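Local structure of pyruvate carboxylase n-terminal domain (Aquifex aeolicus, 1ULZ) at residues V154-T159 with G194-E199; L60-I65 with A85-F90; V2-V7 with V72-I77. The protein serves as the biotin carboxylase subunit of pyruvate carboxylase, an enzyme component of the ATP-grasp family that forms a two-chain assembly. The protein carries 1 engineered substitution. One frame throughout, in Å; residues are numbered along the deposited sequence.

Contact 1 of 3, residues V154-T159 with G194-E199; sequences VLLKAT and GDLLLE
Leu-155 pairs with Glu-199, and Lys-157 with Leu-197, as successive hydrogen-bonded pairs of an antiparallel sheet. This small three-stranded sheet lies well away from the centre of the chain, consistent with the lid subdomain of ATP-grasp biotin carboxylases. Strand 154-158 is the middle strand, flanked by 168-170 and by 196-199, which runs against it at 163°. The bond from Leu-155 N to Glu-199 O is short, 2.6 Å.

Between the two pairs stands the non-hydrogen-bonded pair Leu-156 and Leu-198, and Leu-198 illustrates how a side chain can lean back over the neighbouring strand. Its CB lies 3.9 Å from Leu-155 O, its CG 3.6 Å from that oxygen, and its CD1 only 3.2 Å from it. The first torsion (-165°) holds CG opposite the backbone N, which carries this branch across the strand partner. At the tip, CD1 lies between Val-154 CG2 and Leu-156 CD1, 4.0 Å from the latter. On the same face, Leu-156 and Leu-196 also pack on helix 173-189, both touching Tyr-180.

The other face carries Leu-155, Lys-157, Leu-197 and Glu-199. Here Leu-155 and Glu-199 lie side by side and point the same way, bringing CD1 within 3.6 Å of the carboxylate OE2. Also on this side, Thr-159 and Leu-197 meet at about a right angle, with CG2 and CD1 in tight contact at 3.4 Å.

Thr-159 closes the pairing with both its amide and its hydroxyl. Its N sits almost in line with the C=O of Gly-194, though the N-H is bent from it, and makes a longer bond, from above the carbonyl plane, to Asp-195 O. That second oxygen also accepts from Thr-159 OG1, at 2.9 Å, in the carbonyl plane and on a lone pair.

Contact 2 of 3, residues L60-I65 with A85-F90; sequences LNKQRI and AENAEF
Lys-62 lies against Phe-90 where two helices of the Rossmann-like domain begin, 62-71 and 88-96, each started by an asparagine N-cap. The two side chains slide past each other in opposite directions, so the lysine's aliphatic part does the packing: its CB is 3.8 Å from Phe-90 CD1, and its CD is 3.7 Å from Phe-90 CB. The backbone O of Lys-62 meets the ring at its edge, near its plane.

The ring owes its place to a first torsion of 180°, with CG turned away from the backbone N. It reaches past the lysine to Ile-65, whose CG2 lies 4.0 Å from CZ at an oblique approach. Both Ile-65 and Phe-90 also rest on Ile-77 of the neighbouring strand 76-78.

Past CG the lysine chain is bent twice, at chi3 (-63°) and chi4 (-65°), and these turns fold its end toward the start of helix 88-96. There CE touches the extended Glu-89 at 3.6 Å from CD, while NZ makes a long salt bridge of 3.9 Å to OE2.

A water bridges the polar ends, accepting from Lys-62 NZ at 2.6 Å and from Asn-87 ND2, and donating weakly to Glu-89 OE2. The other end of the same amide does the capping: Asn-87 OD1 receives Phe-90 N at 2.8 Å, with the donor above the carbonyl plane.

Contact 3 of 3, residues V2-V7 with V72-I77; sequences VNKVLV and VGADAI. Engineered in segment 2-7: Val-2 (natural residue Phe).
In the parallel sheet of the Rossmann-like N-terminal domain, strand 5-7 runs beside strand 76-78, pairing Val-5 with Ala-76 and Leu-6 with Ile-77. A nearly straight bond of 3.0 Å joins Leu-6 N to Ala-76 O, and Leu-6 is also bonded through its backbone to His-78. Just before it, Ala-76 N reaches Lys-4 O in a weak bond of 3.4 Å.

Ahead of the strands a carboxylate takes over the role of backbone partner. Asp-75 OD2 accepts from Asn-3 N at 2.7 Å through its syn lone pair, and also from Lys-4 N on the syn side, 30° out of the carboxylate plane. The other oxygen, OD1, takes Asn-3 ND2 at 2.6 Å, again on the syn lone pair and close to the amide plane, although the amide and carboxylate planes are turned 34° apart. Three N-H groups thus fix the rotation of the carboxylate. Its first torsion of 58° sets CG between the backbone N and the carbonyl carbon, from where both oxygens face the incoming chain.

Lys-4 runs alongside Gly-73 and Ala-74, then bends at chi3 so that NZ donates to Val-72 O at 3.0 Å, nearly head-on. The same ammonium forms a salt bridge with Glu-47 of another strand of the sheet.

Apolar contacts lie on both faces. CG1 of the engineered Val-2 touches Ala-76 CB at 3.7 Å, while on the other face Leu-6 CB lies 4.0 Å from Ala-74 CB, near Ala-69 of helix 62-71. Having the first strand beside the fourth is typical of the 3-2-1-4-5 strand order of Rossmann-like sheets.

How the contacts relate
From the N terminus, residues 2-7 lead into and include the first strand, 5-7; the chain comes back alongside them at 28-32 and again at 72-77, where contact 3 closes a loop of 64 residues. Contact 2 crosses it: 60-65 lies inside that loop, whereas its partner 85-90 lies beyond. The two form one packing unit of the N-terminal domain, helix 62-71, strand 76-78 and helix 88-96 following in succession, with Phe-90 CZ 3.9 Å from Ile-77 CD1. Contact 1 opens later, in the ATP-grasp part, and closes a separate loop containing helix 173-189. Its centre lies about 37 Å from that of contact 2 and 49 Å from that of contact 3.

Contact 1 of 3, residues V154-T159 with G194-E199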
ATOM      1  N   VAL A 154      16.012  29.286  30.641  1.00 22.25           N
ATOM      2  CA  VAL A 154      15.149  30.298  30.048  1.00 22.50           C
ATOM      3  C   VAL A 154      15.934  31.115  29.020  1.00 22.90           C
ATOM      4  O   VAL A 154      17.163  31.042  28.966  1.00 23.68           O
ATOM      5  CB  VAL A 154      14.575  31.250  31.124  1.00 22.79           C
ATOM      6  CG1 VAL A 154      13.731  30.461  32.115  1.00 22.52           C
ATOM      7  CG2 VAL A 154      15.709  31.976  31.844  1.00 20.73           C
ATOM      8  N   LEU A 155      15.220  31.887  28.208  1.00 22.61           N
ATOM      9  CA  LEU A 155      15.839  32.707  27.175  1.00 24.38           C
ATOM     10  C   LEU A 155      15.563  34.192  27.411  1.00 24.15           C
ATOM     11  O   LEU A 155      14.436  34.580  27.709  1.00 24.28           O
ATOM     12  CB  LEU A 155      15.286  32.335  25.790  1.00 25.17           C
ATOM     13  CG  LEU A 155      15.253  30.878  25.335  1.00 26.85           C
ATOM     14  CD1 LEU A 155      14.541  30.805  23.986  1.00 25.91           C
ATOM     15  CD2 LEU A 155      16.666  30.317  25.227  1.00 27.51           C
ATOM     16  N   LEU A 156      16.596  35.014  27.264  1.00 24.77           N
ATOM     17  CA  LEU A 156      16.464  36.458  27.430  1.00 25.68           C
ATOM     18  C   LEU A 156      16.834  37.089  26.092  1.00 27.26           C
ATOM     19  O   LEU A 156      17.836  36.710  25.492  1.00 27.77           O
ATOM     20  CB  LEU A 156      17.420  36.951  28.517  1.00 26.28           C
ATOM     21  CG  LEU A 156      17.422  38.444  28.839  1.00 28.92           C
ATOM     22  CD1 LEU A 156      16.077  38.848  29.416  1.00 28.51           C
ATOM     23  CD2 LEU A 156      18.546  38.749  29.833  1.00 28.89           C
ATOM     24  N   LYS A 157      16.032  38.036  25.612  1.00 28.92           N
ATOM     25  CA  LYS A 157      16.346  38.678  24.341  1.00 31.34           C
ATOM     26  C   LYS A 157      15.818  40.099  24.229  1.00 30.75           C
ATOM     27  O   LYS A 157      14.699  40.395  24.646  1.00 30.79           O
ATOM     28  CB  LYS A 157      15.818  37.844  23.169  1.00 34.28           C
ATOM     29  CG  LYS A 157      14.306  37.838  22.997  1.00 37.56           C
ATOM     30  CD  LYS A 157      13.905  36.859  21.881  1.00 40.63           C
ATOM     31  CE  LYS A 157      12.450  37.032  21.437  1.00 41.31           C
ATOM     32  NZ  LYS A 157      12.373  37.646  20.060  1.00 44.20           N
ATOM     33  N   ALA A 158      16.643  40.974  23.663  1.00 31.16           N
ATOM     34  CA  ALA A 158      16.280  42.373  23.479  1.00 32.32           C
ATOM     35  C   ALA A 158      15.493  42.509  22.181  1.00 33.52           C
ATOM     36  O   ALA A 158      15.832  41.891  21.170  1.00 33.82           O
ATOM     37  CB  ALA A 158      17.533  43.233  23.434  1.00 30.54           C
ATOM     38  N   THR A 159      14.435  43.310  22.201  1.00 34.98           N
ATOM     39  CA  THR A 159      13.628  43.483  21.003  1.00 37.40           C
ATOM     40  C   THR A 159      13.526  44.938  20.571  1.00 38.97           C
ATOM     41  O   THR A 159      12.720  45.271  19.709  1.00 41.30           O
ATOM     42  CB  THR A 159      12.206  42.926  21.204  1.00 37.68           C
ATOM     43  OG1 THR A 159      11.510  43.732  22.163  1.00 38.51           O
ATOM     44  CG2 THR A 159      12.271  41.485  21.710  1.00 37.27           C
ATOM     45  N   GLY A 194      15.672  48.335  25.841  1.00 48.97           N
ATOM     46  CA  GLY A 194      15.994  47.043  25.267  1.00 46.69           C
ATOM     47  C   GLY A 194      14.722  46.255  25.018  1.00 45.85           C
ATOM     48  O   GLY A 194      14.672  45.412  24.115  1.00 45.31           O
ATOM     49  N   ASP A 195      13.683  46.543  25.801  1.00 43.35           N
ATOM     50  CA  ASP A 195      12.422  45.826  25.661  1.00 41.33           C
ATOM     51  C   ASP A 195      12.763  44.350  25.758  1.00 38.75           C
ATOM     52  O   ASP A 195      12.495  43.570  24.843  1.00 38.10           O
ATOM     53  CB  ASP A 195      11.778  46.134  24.309  1.00 42.71           C
ATOM     54  CG  ASP A 195      11.046  47.463  24.303  1.00 44.31           C
ATOM     55  OD1 ASP A 195      11.257  48.264  25.245  1.00 44.92           O
ATOM     56  OD2 ASP A 195      10.263  47.707  23.359  1.00 45.58           O
ATOM     57  N   LEU A 196      13.373  43.982  26.876  1.00 35.86           N
ATOM     58  CA  LEU A 196      13.783  42.608  27.113  1.00 33.45           C
ATOM     59  C   LEU A 196      12.604  41.690  27.377  1.00 31.44           C
ATOM     60  O   LEU A 196      11.715  42.012  28.164  1.00 29.95           O
ATOM     61  CB  LEU A 196      14.747  42.543  28.299  1.00 32.27           C
ATOM     62  CG  LEU A 196      16.015  43.391  28.183  1.00 33.21           C
ATOM     63  CD1 LEU A 196      16.892  43.171  29.415  1.00 32.21           C
ATOM     64  CD2 LEU A 196      16.764  43.009  26.926  1.00 32.44           C
ATOM     65  N   LEU A 197      12.612  40.541  26.708  1.00 29.93           N
ATOM     66  CA  LEU A 197      11.570  39.540  26.865  1.00 29.09           C
ATOM     67  C   LEU A 197      12.235  38.272  27.396  1.00 28.37           C
ATOM     68  O   LEU A 197      13.402  38.011  27.097  1.00 27.75           O
ATOM     69  CB  LEU A 197      10.920  39.233  25.510  1.00 30.90           C
ATOM     70  CG  LEU A 197      10.228  40.358  24.735  1.00 32.85           C
ATOM     71  CD1 LEU A 197       9.817  39.838  23.360  1.00 33.31           C
ATOM     72  CD2 LEU A 197       9.007  40.856  25.504  1.00 33.94           C
ATOM     73  N   LEU A 198      11.506  37.498  28.191  1.00 26.87           N
ATOM     74  CA  LEU A 198      12.025  36.242  28.725  1.00 27.20           C
ATOM     75  C   LEU A 198      11.081  35.141  28.229  1.00 26.29           C
ATOM     76  O   LEU A 198       9.876  35.360  28.115  1.00 26.56           O
ATOM     77  CB  LEU A 198      12.042  36.255  30.261  1.00 26.16           C
ATOM     78  CG  LEU A 198      12.892  35.152  30.908  1.00 28.53           C
ATOM     79  CD1 LEU A 198      14.359  35.506  30.752  1.00 29.67           C
ATOM     80  CD2 LEU A 198      12.562  34.997  32.383  1.00 28.80           C
ATOM     81  N   GLU A 199      11.625  33.968  27.936  1.00 25.02           N
ATOM     82  CA  GLU A 199      10.824  32.849  27.447  1.00 26.49           C
ATOM     83  C   GLU A 199      11.433  31.547  27.942  1.00 25.33           C
ATOM     84  O   GLU A 199      12.635  31.457  28.132  1.00 24.61           O
ATOM     85  CB  GLU A 199      10.813  32.855  25.909  1.00 29.13           C
ATOM     86  CG  GLU A 199      10.141  31.651  25.257  1.00 35.33           C
ATOM     87  CD  GLU A 199      10.633  31.407  23.827  1.00 39.13           C
ATOM     88  OE1 GLU A 199      10.621  32.365  23.016  1.00 38.68           O
ATOM     89  OE2 GLU A 199      11.036  30.256  23.520  1.00 40.22           O
TER

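Contact 2 of 3, residues L60-I65 with A85-F90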
ATOM      1  N   LEU A  60      -0.280  31.023  -8.981  1.00 27.83           N
ATOM      2  CA  LEU A  60      -0.523  32.107  -8.031  1.00 29.20           C
ATOM      3  C   LEU A  60      -1.435  33.219  -8.514  1.00 29.66           C
ATOM      4  O   LEU A  60      -1.742  34.141  -7.755  1.00 30.39           O
ATOM      5  CB  LEU A  60       0.805  32.724  -7.577  1.00 29.20           C
ATOM      6  CG  LEU A  60       1.795  31.809  -6.854  1.00 30.75           C
ATOM      7  CD1 LEU A  60       3.054  32.595  -6.516  1.00 29.38           C
ATOM      8  CD2 LEU A  60       1.156  31.246  -5.582  1.00 30.47           C
ATOM      9  N   ASN A  61      -1.864  33.157  -9.769  1.00 30.02           N
ATOM     10  CA  ASN A  61      -2.739  34.198 -10.286  1.00 28.32           C
ATOM     11  C   ASN A  61      -4.172  33.887  -9.882  1.00 27.73           C
ATOM     12  O   ASN A  61      -4.876  33.124 -10.545  1.00 25.28           O
ATOM     13  CB  ASN A  61      -2.623  34.299 -11.807  1.00 30.03           C
ATOM     14  CG  ASN A  61      -3.225  35.582 -12.339  1.00 31.81           C
ATOM     15  OD1 ASN A  61      -4.393  35.872 -12.094  1.00 32.05           O
ATOM     16  ND2 ASN A  61      -2.426  36.362 -13.065  1.00 30.59           N
ATOM     17  N   LYS A  62      -4.588  34.494  -8.778  1.00 27.61           N
ATOM     18  CA  LYS A  62      -5.917  34.291  -8.218  1.00 27.85           C
ATOM     19  C   LYS A  62      -7.104  34.455  -9.172  1.00 27.75           C
ATOM     20  O   LYS A  62      -7.955  33.566  -9.277  1.00 26.60           O
ATOM     21  CB  LYS A  62      -6.102  35.216  -7.007  1.00 27.88           C
ATOM     22  CG  LYS A  62      -5.147  34.932  -5.855  1.00 25.43           C
ATOM     23  CD  LYS A  62      -5.501  35.748  -4.611  1.00 26.83           C
ATOM     24  CE  LYS A  62      -5.361  37.241  -4.858  1.00 27.67           C
ATOM     25  NZ  LYS A  62      -3.936  37.606  -5.121  1.00 27.58           N
ATOM     26  N   GLN A  63      -7.163  35.581  -9.871  1.00 27.73           N
ATOM     27  CA  GLN A  63      -8.277  35.842 -10.773  1.00 27.22           C
ATOM     28  C   GLN A  63      -8.323  34.948 -12.009  1.00 26.23           C
ATOM     29  O   GLN A  63      -9.395  34.510 -12.419  1.00 25.81           O
ATOM     30  CB  GLN A  63      -8.271  37.310 -11.201  1.00 29.83           C
ATOM     31  CG  GLN A  63      -9.519  37.709 -11.948  1.00 32.73           C
ATOM     32  CD  GLN A  63     -10.764  37.463 -11.121  1.00 36.23           C
ATOM     33  OE1 GLN A  63     -10.835  37.877  -9.964  1.00 38.34           O
ATOM     34  NE2 GLN A  63     -11.755  36.794 -11.709  1.00 36.29           N
ATOM     35  N   ARG A  64      -7.171  34.680 -12.611  1.00 25.54           N
ATOM     36  CA  ARG A  64      -7.149  33.828 -13.799  1.00 25.57           C
ATOM     37  C   ARG A  64      -7.677  32.432 -13.474  1.00 24.35           C
ATOM     38  O   ARG A  64      -8.435  31.842 -14.250  1.00 23.61           O
ATOM     39  CB  ARG A  64      -5.729  33.708 -14.357  1.00 25.00           C
ATOM     40  CG  ARG A  64      -5.679  32.930 -15.658  1.00 27.86           C
ATOM     41  CD  ARG A  64      -4.265  32.773 -16.191  1.00 29.10           C
ATOM     42  NE  ARG A  64      -3.695  34.040 -16.632  1.00 30.48           N
ATOM     43  CZ  ARG A  64      -2.581  34.564 -16.134  1.00 32.76           C
ATOM     44  NH1 ARG A  64      -2.124  35.725 -16.591  1.00 32.38           N
ATOM     45  NH2 ARG A  64      -1.925  33.924 -15.172  1.00 31.56           N
ATOM     46  N   ILE A  65      -7.274  31.914 -12.319  1.00 23.83           N
ATOM     47  CA  ILE A  65      -7.693  30.587 -11.892  1.00 23.88           C
ATOM     48  C   ILE A  65      -9.191  30.546 -11.604  1.00 24.04           C
ATOM     49  O   ILE A  65      -9.880  29.600 -11.992  1.00 24.69           O
ATOM     50  CB  ILE A  65      -6.876  30.136 -10.660  1.00 23.22           C
ATOM     51  CG1 ILE A  65      -5.438  29.832 -11.101  1.00 21.54           C
ATOM     52  CG2 ILE A  65      -7.516  28.912 -10.012  1.00 23.08           C
ATOM     53  CD1 ILE A  65      -4.463  29.639  -9.965  1.00 22.83           C
ATOM     54  N   ALA A  85      -2.877  27.804  -1.150  1.00 22.51           N
ATOM     55  CA  ALA A  85      -3.540  26.999  -0.120  1.00 23.19           C
ATOM     56  C   ALA A  85      -3.967  27.767   1.122  1.00 22.82           C
ATOM     57  O   ALA A  85      -5.077  27.585   1.621  1.00 21.84           O
ATOM     58  CB  ALA A  85      -2.644  25.837   0.291  1.00 21.70           C
ATOM     59  N   GLU A  86      -3.084  28.619   1.627  1.00 23.28           N
ATOM     60  CA  GLU A  86      -3.390  29.387   2.820  1.00 23.60           C
ATOM     61  C   GLU A  86      -3.521  30.873   2.526  1.00 24.53           C
ATOM     62  O   GLU A  86      -3.172  31.708   3.349  1.00 25.76           O
ATOM     63  CB  GLU A  86      -2.321  29.136   3.885  1.00 24.69           C
ATOM     64  CG  GLU A  86      -2.157  27.654   4.222  1.00 24.57           C
ATOM     65  CD  GLU A  86      -1.081  27.401   5.256  1.00 26.33           C
ATOM     66  OE1 GLU A  86      -1.359  27.576   6.459  1.00 28.81           O
ATOM     67  OE2 GLU A  86       0.048  27.033   4.867  1.00 26.63           O
ATOM     68  N   ASN A  87      -4.034  31.184   1.343  1.00 24.21           N
ATOM     69  CA  ASN A  87      -4.246  32.561   0.914  1.00 25.11           C
ATOM     70  C   ASN A  87      -5.701  32.905   1.237  1.00 25.37           C
ATOM     71  O   ASN A  87      -6.609  32.564   0.475  1.00 23.35           O
ATOM     72  CB  ASN A  87      -4.001  32.673  -0.593  1.00 23.22           C
ATOM     73  CG  ASN A  87      -4.026  34.101  -1.086  1.00 25.52           C
ATOM     74  OD1 ASN A  87      -5.010  34.821  -0.905  1.00 26.79           O
ATOM     75  ND2 ASN A  87      -2.941  34.522  -1.726  1.00 23.34           N
ATOM     76  N   ALA A  88      -5.923  33.574   2.366  1.00 26.39           N
ATOM     77  CA  ALA A  88      -7.279  33.931   2.786  1.00 27.12           C
ATOM     78  C   ALA A  88      -8.017  34.726   1.719  1.00 27.35           C
ATOM     79  O   ALA A  88      -9.221  34.568   1.544  1.00 28.27           O
ATOM     80  CB  ALA A  88      -7.241  34.714   4.100  1.00 27.42           C
ATOM     81  N   GLU A  89      -7.292  35.568   0.992  1.00 28.11           N
ATOM     82  CA  GLU A  89      -7.895  36.383  -0.060  1.00 29.16           C
ATOM     83  C   GLU A  89      -8.472  35.520  -1.183  1.00 27.55           C
ATOM     84  O   GLU A  89      -9.605  35.728  -1.621  1.00 28.02           O
ATOM     85  CB  GLU A  89      -6.850  37.350  -0.633  1.00 30.77           C
ATOM     86  CG  GLU A  89      -7.416  38.402  -1.563  1.00 35.57           C
ATOM     87  CD  GLU A  89      -6.345  39.341  -2.120  1.00 39.42           C
ATOM     88  OE1 GLU A  89      -6.708  40.247  -2.900  1.00 39.12           O
ATOM     89  OE2 GLU A  89      -5.146  39.175  -1.782  1.00 40.94           O
ATOM     90  N   PHE A  90      -7.685  34.557  -1.653  1.00 26.15           N
ATOM     91  CA  PHE A  90      -8.129  33.668  -2.719  1.00 24.60           C
ATOM     92  C   PHE A  90      -9.372  32.907  -2.273  1.00 23.88           C
ATOM     93  O   PHE A  90     -10.343  32.792  -3.018  1.00 24.13           O
ATOM     94  CB  PHE A  90      -7.012  32.680  -3.085  1.00 25.04           C
ATOM     95  CG  PHE A  90      -7.388  31.714  -4.175  1.00 24.85           C
ATOM     96  CD1 PHE A  90      -7.831  32.174  -5.408  1.00 23.41           C
ATOM     97  CD2 PHE A  90      -7.299  30.344  -3.966  1.00 23.94           C
ATOM     98  CE1 PHE A  90      -8.179  31.284  -6.411  1.00 25.89           C
ATOM     99  CE2 PHE A  90      -7.645  29.446  -4.963  1.00 24.15           C
ATOM    100  CZ  PHE A  90      -8.086  29.910  -6.185  1.00 25.51           C
TER
HETATM  101  O   HOH W   1      -2.683  37.207  -2.838  1.00 32.12           O

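Contact 3 of 3, residues V2-V7 with V72-I77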
ATOM      1  N   VAL A   2     -20.021  20.326  -5.113  1.00 45.43           N
ATOM      2  CA  VAL A   2     -18.840  19.874  -5.842  1.00 39.58           C
ATOM      3  C   VAL A   2     -19.248  18.925  -6.964  1.00 36.30           C
ATOM      4  O   VAL A   2     -19.659  17.801  -6.704  1.00 35.64           O
ATOM      5  CB  VAL A   2     -17.868  19.121  -4.901  1.00 38.28           C
ATOM      6  CG1 VAL A   2     -16.571  18.822  -5.622  1.00 38.94           C
ATOM      7  CG2 VAL A   2     -17.602  19.943  -3.655  1.00 38.05           C
ATOM      8  N   ASN A   3     -19.126  19.376  -8.207  1.00 33.34           N
ATOM      9  CA  ASN A   3     -19.483  18.558  -9.363  1.00 30.98           C
ATOM     10  C   ASN A   3     -18.300  18.412 -10.312  1.00 28.79           C
ATOM     11  O   ASN A   3     -18.252  17.491 -11.130  1.00 28.69           O
ATOM     12  CB  ASN A   3     -20.655  19.189 -10.109  1.00 32.42           C
ATOM     13  CG  ASN A   3     -21.923  19.191  -9.287  1.00 35.21           C
ATOM     14  OD1 ASN A   3     -22.642  18.189  -9.223  1.00 35.41           O
ATOM     15  ND2 ASN A   3     -22.190  20.312  -8.618  1.00 36.12           N
ATOM     16  N   LYS A   4     -17.365  19.350 -10.214  1.00 25.92           N
ATOM     17  CA  LYS A   4     -16.160  19.343 -11.029  1.00 24.93           C
ATOM     18  C   LYS A   4     -15.087  20.066 -10.235  1.00 23.69           C
ATOM     19  O   LYS A   4     -15.270  21.214  -9.816  1.00 23.11           O
ATOM     20  CB  LYS A   4     -16.388  20.051 -12.367  1.00 24.78           C
ATOM     21  CG  LYS A   4     -15.124  20.123 -13.217  1.00 26.57           C
ATOM     22  CD  LYS A   4     -15.348  20.777 -14.585  1.00 26.63           C
ATOM     23  CE  LYS A   4     -16.053  19.843 -15.558  1.00 26.75           C
ATOM     24  NZ  LYS A   4     -16.165  20.458 -16.917  1.00 24.34           N
ATOM     25  N   VAL A   5     -13.967  19.385 -10.032  1.00 21.30           N
ATOM     26  CA  VAL A   5     -12.869  19.937  -9.261  1.00 20.42           C
ATOM     27  C   VAL A   5     -11.657  20.410 -10.054  1.00 21.18           C
ATOM     28  O   VAL A   5     -11.076  19.664 -10.841  1.00 22.65           O
ATOM     29  CB  VAL A   5     -12.385  18.919  -8.210  1.00 20.76           C
ATOM     30  CG1 VAL A   5     -11.172  19.469  -7.463  1.00 17.74           C
ATOM     31  CG2 VAL A   5     -13.528  18.598  -7.249  1.00 17.46           C
ATOM     32  N   LEU A   6     -11.280  21.661  -9.843  1.00 21.73           N
ATOM     33  CA  LEU A   6     -10.111  22.212 -10.497  1.00 22.03           C
ATOM     34  C   LEU A   6      -9.010  22.138  -9.447  1.00 22.52           C
ATOM     35  O   LEU A   6      -9.168  22.639  -8.328  1.00 22.73           O
ATOM     36  CB  LEU A   6     -10.357  23.660 -10.925  1.00 22.02           C
ATOM     37  CG  LEU A   6      -9.210  24.355 -11.675  1.00 23.54           C
ATOM     38  CD1 LEU A   6      -9.755  25.530 -12.471  1.00 25.45           C
ATOM     39  CD2 LEU A   6      -8.145  24.819 -10.693  1.00 24.26           C
ATOM     40  N   VAL A   7      -7.910  21.485  -9.803  1.00 22.35           N
ATOM     41  CA  VAL A   7      -6.777  21.333  -8.899  1.00 21.47           C
ATOM     42  C   VAL A   7      -5.798  22.481  -9.121  1.00 21.86           C
ATOM     43  O   VAL A   7      -5.101  22.528 -10.138  1.00 23.01           O
ATOM     44  CB  VAL A   7      -6.057  19.990  -9.149  1.00 22.80           C
ATOM     45  CG1 VAL A   7      -4.944  19.796  -8.136  1.00 21.23           C
ATOM     46  CG2 VAL A   7      -7.062  18.840  -9.082  1.00 21.82           C
ATOM     47  N   VAL A  72     -15.028  26.720 -17.305  1.00 24.91           N
ATOM     48  CA  VAL A  72     -15.291  25.309 -17.594  1.00 24.96           C
ATOM     49  C   VAL A  72     -16.279  24.635 -16.649  1.00 26.55           C
ATOM     50  O   VAL A  72     -16.384  23.406 -16.622  1.00 27.86           O
ATOM     51  CB  VAL A  72     -13.980  24.479 -17.604  1.00 25.20           C
ATOM     52  CG1 VAL A  72     -13.029  25.018 -18.672  1.00 22.46           C
ATOM     53  CG2 VAL A  72     -13.328  24.514 -16.236  1.00 23.42           C
ATOM     54  N   GLY A  73     -16.998  25.426 -15.865  1.00 26.66           N
ATOM     55  CA  GLY A  73     -17.970  24.838 -14.962  1.00 26.70           C
ATOM     56  C   GLY A  73     -17.407  24.020 -13.809  1.00 27.06           C
ATOM     57  O   GLY A  73     -17.959  22.977 -13.457  1.00 27.37           O
ATOM     58  N   ALA A  74     -16.308  24.485 -13.226  1.00 25.93           N
ATOM     59  CA  ALA A  74     -15.706  23.811 -12.081  1.00 25.30           C
ATOM     60  C   ALA A  74     -16.206  24.582 -10.856  1.00 24.21           C
ATOM     61  O   ALA A  74     -15.810  25.729 -10.641  1.00 24.63           O
ATOM     62  CB  ALA A  74     -14.190  23.874 -12.164  1.00 21.98           C
ATOM     63  N   ASP A  75     -17.071  23.955 -10.063  1.00 23.43           N
ATOM     64  CA  ASP A  75     -17.640  24.612  -8.895  1.00 24.35           C
ATOM     65  C   ASP A  75     -16.889  24.402  -7.588  1.00 23.50           C
ATOM     66  O   ASP A  75     -17.380  24.761  -6.516  1.00 23.05           O
ATOM     67  CB  ASP A  75     -19.104  24.200  -8.721  1.00 27.07           C
ATOM     68  CG  ASP A  75     -19.284  22.697  -8.579  1.00 31.59           C
ATOM     69  OD1 ASP A  75     -20.446  22.275  -8.381  1.00 33.86           O
ATOM     70  OD2 ASP A  75     -18.285  21.940  -8.666  1.00 29.91           O
ATOM     71  N   ALA A  76     -15.694  23.836  -7.677  1.00 21.64           N
ATOM     72  CA  ALA A  76     -14.884  23.598  -6.493  1.00 21.59           C
ATOM     73  C   ALA A  76     -13.399  23.647  -6.842  1.00 20.35           C
ATOM     74  O   ALA A  76     -12.991  23.260  -7.939  1.00 21.43           O
ATOM     75  CB  ALA A  76     -15.240  22.246  -5.876  1.00 20.05           C
ATOM     76  N   ILE A  77     -12.598  24.137  -5.905  1.00 19.76           N
ATOM     77  CA  ILE A  77     -11.163  24.235  -6.109  1.00 19.61           C
ATOM     78  C   ILE A  77     -10.364  23.654  -4.948  1.00 19.76           C
ATOM     79  O   ILE A  77     -10.561  24.031  -3.789  1.00 19.81           O
ATOM     80  CB  ILE A  77     -10.711  25.703  -6.289  1.00 21.33           C
ATOM     81  CG1 ILE A  77     -11.218  26.261  -7.616  1.00 20.84           C
ATOM     82  CG2 ILE A  77      -9.194  25.788  -6.222  1.00 19.96           C
ATOM     83  CD1 ILE A  77     -10.810  27.710  -7.854  1.00 21.72           C
TER